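Local coordinates for antigen MTB48, Mycobacterial protein (Mycobacterium smegmatis, PDB 4WJ1), which is a protein of the ESX-1 type VII secretion system that probably takes part in DNA conjugation, at least in recipient cells, at residues 141-146 with 229-234. Residues are numbered along the deposited sequence; the frame is centred on the assembly and turned at random.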
loop_
_atom_site.group_PDB
_atom_site.type_symbol
_atom_site.label_atom_id
_atom_site.label_comp_id
_atom_site.label_asym_id
_atom_site.label_seq_id
_atom_site.Cartn_x
_atom_site.Cartn_y
_atom_site.Cartn_z
ATOM N N ALA A 141 22.324 -31.211 0.164
ATOM C CA ALA A 141 21.158 -30.880 -0.642
ATOM C C ALA A 141 20.689 -29.465 -0.355
ATOM O O ALA A 141 20.312 -28.738 -1.272
ATOM C CB ALA A 141 20.037 -31.864 -0.386
ATOM N N ALA A 142 20.709 -29.076 0.917
ATOM C CA ALA A 142 20.224 -27.756 1.296
ATOM C C ALA A 142 21.227 -26.671 0.909
ATOM O O ALA A 142 20.843 -25.595 0.447
ATOM C CB ALA A 142 19.923 -27.713 2.781
ATOM N N ALA A 143 22.510 -26.960 1.094
ATOM C CA ALA A 143 23.566 -26.029 0.711
ATOM C C ALA A 143 23.460 -25.717 -0.779
ATOM O O ALA A 143 23.591 -24.566 -1.198
ATOM C CB ALA A 143 24.938 -26.603 1.053
ATOM N N ARG A 144 23.191 -26.755 -1.564
ATOM C CA ARG A 144 23.046 -26.642 -3.009
ATOM C C ARG A 144 21.907 -25.703 -3.361
ATOM O O ARG A 144 22.052 -24.808 -4.193
ATOM C CB ARG A 144 22.802 -28.027 -3.616
ATOM C CG ARG A 144 22.909 -28.122 -5.134
ATOM C CD ARG A 144 24.097 -29.004 -5.527
ATOM N NE ARG A 144 24.207 -30.157 -4.634
ATOM C CZ ARG A 144 25.315 -30.872 -4.460
ATOM N NH1 ARG A 144 26.426 -30.555 -5.117
ATOM N NH2 ARG A 144 25.313 -31.902 -3.622
ATOM N N ILE A 145 20.763 -25.922 -2.722
ATOM C CA ILE A 145 19.577 -25.118 -2.969
ATOM C C ILE A 145 19.841 -23.670 -2.585
ATOM O O ILE A 145 19.524 -22.749 -3.339
ATOM C CB ILE A 145 18.372 -25.661 -2.187
ATOM C CG1 ILE A 145 17.894 -26.968 -2.796
ATOM C CG2 ILE A 145 17.227 -24.648 -2.145
ATOM C CD1 ILE A 145 16.932 -27.683 -1.915
ATOM N N ILE A 146 20.433 -23.476 -1.409
ATOM C CA ILE A 146 20.748 -22.136 -0.928
ATOM C C ILE A 146 21.702 -21.418 -1.888
ATOM O O ILE A 146 21.488 -20.257 -2.247
ATOM C CB ILE A 146 21.366 -22.189 0.491
ATOM C CG1 ILE A 146 20.301 -22.595 1.505
ATOM C CG2 ILE A 146 21.936 -20.843 0.893
ATOM C CD1 ILE A 146 20.865 -23.021 2.829
ATOM N N ALA A 229 24.987 -17.243 6.228
ATOM C CA ALA A 229 26.150 -17.148 7.102
ATOM C C ALA A 229 26.379 -18.392 7.956
ATOM O O ALA A 229 27.514 -18.828 8.120
ATOM C CB ALA A 229 26.021 -15.918 8.005
ATOM N N ASN A 230 25.314 -18.961 8.509
ATOM C CA ASN A 230 25.489 -20.080 9.423
ATOM C C ASN A 230 25.274 -21.449 8.808
ATOM O O ASN A 230 25.602 -22.453 9.427
ATOM C CB ASN A 230 24.553 -19.944 10.621
ATOM C CG ASN A 230 24.826 -18.703 11.417
ATOM O OD1 ASN A 230 25.913 -18.127 11.321
ATOM N ND2 ASN A 230 23.838 -18.265 12.204
ATOM N N HIS A 231 24.690 -21.513 7.619
ATOM C CA HIS A 231 24.439 -22.816 7.021
ATOM C C HIS A 231 25.693 -23.286 6.312
ATOM O O HIS A 231 26.461 -22.472 5.815
ATOM C CB HIS A 231 23.267 -22.762 6.047
ATOM C CG HIS A 231 22.817 -24.106 5.577
ATOM N ND1 HIS A 231 23.457 -24.798 4.574
ATOM C CD2 HIS A 231 21.805 -24.906 6.005
ATOM C CE1 HIS A 231 22.846 -25.956 4.382
ATOM N NE2 HIS A 231 21.841 -26.043 5.237
ATOM N N PRO A 232 25.926 -24.600 6.284
ATOM C CA PRO A 232 27.055 -25.083 5.494
ATOM C C PRO A 232 26.990 -24.571 4.058
ATOM O O PRO A 232 25.910 -24.473 3.474
ATOM C CB PRO A 232 26.890 -26.596 5.562
ATOM C CG PRO A 232 26.279 -26.815 6.912
ATOM C CD PRO A 232 25.326 -25.675 7.092
ATOM N N THR A 233 28.146 -24.217 3.510
ATOM C CA THR A 233 28.197 -23.633 2.182
ATOM C C THR A 233 28.353 -24.701 1.129
ATOM O O THR A 233 28.616 -25.859 1.441
ATOM C CB THR A 233 29.351 -22.648 2.047
ATOM O OG1 THR A 233 30.582 -23.329 2.327
ATOM C CG2 THR A 233 29.159 -21.483 3.013
ATOM N N LEU A 234 28.182 -24.304 -0.125
ATOM C CA LEU A 234 28.318 -25.239 -1.212
ATOM C C LEU A 234 29.786 -25.626 -1.283
ATOM O O LEU A 234 30.116 -26.770 -1.564
ATOM C CB LEU A 234 27.807 -24.635 -2.525
ATOM C CG LEU A 234 27.679 -25.627 -3.684
ATOM C CD1 LEU A 234 26.986 -26.913 -3.246
ATOM C CD2 LEU A 234 26.931 -24.998 -4.842
#
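His231, Leu234 and Ala143 bury the most surface where helix 139-147 packs against the turn that joins helix 187-230 to helix 234-242. The methyl CD1 of Ile146 sits over one face of the imidazole of His231, 3.6 Å from the ring centroid and 13° off its normal, a CH-pi contact; the CD of Pro232 lies against the opposite face, nearer the rim. With CG anti to the backbone N (chi1 -170°), His231 lays its ring against the short helix, and Ala142 CB comes to 3.5 Å from His231 NE2. Both ring nitrogens are hydrogen-bonded: His231 ND1 donates to Pro232 O at 2.7 Å, onto a lone pair in the carbonyl plane, while NE2 pairs with Ser262 OG on helix 248-272. Ala143 CB meets the ring edge and also presses on the turn itself, 3.4 Å from Pro232 O. Farther along, Leu234 CD1 reaches back to 4.0 Å from Arg144 CA, and the arginine chain, bent at chi2 and chi3, brings Arg144 NH1 obliquely to 4.1 Å from Leu234 CD1. No hydrogen bond crosses between the two segments; van der Waals packing, with one CH-pi contact, joins them within the helical PPE domain, and the polar grip on His231 probably fixes its ring orientation.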